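Local coordinates for imidazolonepropionase (PDB 2Q09), which hydrolyses a carbon-nitrogen bond of imidazolone-5-propanoate to give N-formimidoyl-L-glutamate, the third step of histidine degradation, at residues R398-G402 with E403-H407. Numbering follows the deposited sequence.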
loop_
_atom_site.group_PDB
_atom_site.type_symbol
_atom_site.label_atom_id
_atom_site.label_comp_id
_atom_site.label_asym_id
_atom_site.label_seq_id
_atom_site.Cartn_x
_atom_site.Cartn_y
_atom_site.Cartn_z
ATOM N N ARG A 398 17.346 -7.842 -6.558
ATOM C CA ARG A 398 16.376 -6.866 -6.065
ATOM C C ARG A 398 17.129 -5.565 -5.857
ATOM O O ARG A 398 17.891 -5.421 -4.901
ATOM C CB ARG A 398 15.747 -7.340 -4.745
ATOM C CG ARG A 398 14.764 -6.345 -4.124
ATOM C CD ARG A 398 14.101 -6.942 -2.873
ATOM N NE ARG A 398 13.240 -5.971 -2.206
ATOM C CZ ARG A 398 13.682 -4.997 -1.420
ATOM N NH1 ARG A 398 14.984 -4.862 -1.180
ATOM N NH2 ARG A 398 12.824 -4.146 -0.883
ATOM N N VAL A 399 16.910 -4.617 -6.761
ATOM C CA VAL A 399 17.595 -3.337 -6.722
ATOM C C VAL A 399 16.728 -2.191 -6.230
ATOM O O VAL A 399 15.624 -1.969 -6.732
ATOM C CB VAL A 399 18.144 -2.986 -8.120
ATOM C CG1 VAL A 399 18.789 -1.606 -8.102
ATOM C CG2 VAL A 399 19.151 -4.030 -8.549
ATOM N N VAL A 400 17.244 -1.464 -5.239
ATOM C CA VAL A 400 16.546 -0.321 -4.672
ATOM C C VAL A 400 17.520 0.857 -4.679
ATOM O O VAL A 400 18.628 0.763 -4.148
ATOM C CB VAL A 400 16.071 -0.621 -3.230
ATOM C CG1 VAL A 400 15.433 0.608 -2.619
ATOM C CG2 VAL A 400 15.078 -1.786 -3.251
ATOM N N ASN A 401 17.100 1.955 -5.295
ATOM C CA ASN A 401 17.916 3.156 -5.418
ATOM C C ASN A 401 19.245 2.841 -6.097
ATOM O O ASN A 401 20.283 3.413 -5.762
ATOM C CB ASN A 401 18.170 3.790 -4.051
ATOM C CG ASN A 401 18.485 5.274 -4.153
ATOM O OD1 ASN A 401 19.585 5.721 -3.819
ATOM N ND2 ASN A 401 17.517 6.043 -4.632
ATOM N N GLY A 402 19.203 1.911 -7.043
ATOM C CA GLY A 402 20.399 1.537 -7.774
ATOM C C GLY A 402 21.339 0.563 -7.096
ATOM O O GLY A 402 22.389 0.241 -7.649
ATOM N N GLU A 403 20.996 0.079 -5.904
ATOM C CA GLU A 403 21.884 -0.855 -5.220
ATOM C C GLU A 403 21.270 -2.226 -4.974
ATOM O O GLU A 403 20.101 -2.337 -4.607
ATOM C CB GLU A 403 22.354 -0.267 -3.887
ATOM C CG GLU A 403 23.135 1.020 -4.039
ATOM C CD GLU A 403 24.258 1.132 -3.038
ATOM O OE1 GLU A 403 25.180 0.293 -3.088
ATOM O OE2 GLU A 403 24.218 2.057 -2.204
ATOM N N GLU A 404 22.078 -3.265 -5.182
ATOM C CA GLU A 404 21.638 -4.640 -4.973
ATOM C C GLU A 404 21.296 -4.830 -3.500
ATOM O O GLU A 404 22.003 -4.333 -2.625
ATOM C CB GLU A 404 22.745 -5.614 -5.383
ATOM C CG GLU A 404 22.427 -7.072 -5.089
ATOM C CD GLU A 404 21.223 -7.574 -5.865
ATOM O OE1 GLU A 404 21.335 -7.765 -7.090
ATOM O OE2 GLU A 404 20.158 -7.770 -5.246
ATOM N N THR A 405 20.215 -5.559 -3.219
ATOM C CA THR A 405 19.794 -5.776 -1.837
ATOM C C THR A 405 19.704 -7.228 -1.369
ATOM O O THR A 405 19.458 -7.472 -0.187
ATOM C CB THR A 405 18.423 -5.130 -1.554
ATOM O OG1 THR A 405 17.407 -5.831 -2.284
ATOM C CG2 THR A 405 18.428 -3.663 -1.963
ATOM N N LEU A 406 19.882 -8.198 -2.257
ATOM C CA LEU A 406 19.805 -9.578 -1.784
ATOM C C LEU A 406 21.041 -9.919 -0.972
ATOM O O LEU A 406 20.964 -10.703 -0.037
ATOM C CB LEU A 406 19.628 -10.575 -2.939
ATOM C CG LEU A 406 18.223 -10.627 -3.552
ATOM C CD1 LEU A 406 17.150 -10.769 -2.470
ATOM C CD2 LEU A 406 18.000 -9.361 -4.315
ATOM N N HIS A 407 22.176 -9.324 -1.326
ATOM C CA HIS A 407 23.425 -9.543 -0.601
ATOM C C HIS A 407 24.493 -8.508 -0.940
ATOM O O HIS A 407 24.154 -7.509 -1.606
ATOM C CB HIS A 407 23.968 -10.958 -0.852
ATOM C CG HIS A 407 23.264 -12.018 -0.066
ATOM N ND1 HIS A 407 22.875 -11.833 1.247
ATOM C CD2 HIS A 407 22.888 -13.276 -0.398
ATOM C CE1 HIS A 407 22.287 -12.932 1.687
ATOM N NE2 HIS A 407 22.282 -13.824 0.710
#
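With chi1 at 68°, the hydroxyl of Thr-405 stands between its own backbone N and carbonyl carbon and faces Arg-398, whose CG lies anti to the backbone N (chi1 177°) at the start of a chain extended as far as NE. Thr-405 OG1 thereby meets the guanidinium at its edge, close to its plane, and accepts from Arg-398 NH1 at 2.8 Å. The same OG1 of Thr-405 donates to Arg-398 O at 2.7 Å, approaching from above the carbonyl plane, while Thr-405 N gives that oxygen a second hydrogen bond of 2.9 Å. Threonine suits the place because its hydroxyl gives and accepts at once, linking both ends of one arginine. With an alanine here, which has no hydroxyl, NH1 loses this acceptor and Arg-398 O keeps only the backbone donor of Thr-405, and the guanidinium is likely to be less firmly fixed in rotation. Nearer the tip of the hairpin, Val-400 and Glu-403 form an antiparallel hydrogen-bonded pair, Val-400 N to Glu-403 O at 3.1 Å and Glu-403 N to Val-400 O at 3.0 Å, which closes a type I' turn. Both central residues, Asn-401 and Gly-402, have positive phi; asparagine tolerates this well, and at Gly-402 a beta carbon would press on the preceding carbonyl oxygen. Val-399, beta-branched and buried as befits a strand, rests CG1 3.5 Å from Glu-403 N. This hairpin, with its two-residue loop, lies close to the C-terminal end of the modelled chain, away from the iron site. Strand 395-400 pairs antiparallel with strand 375-378 as well as with 403-404, and Arg-398 NH2 bonds to Pro-166 O and Val-135 O, fastening the hairpin beside the beginnings of strands 135-141 and 168-176.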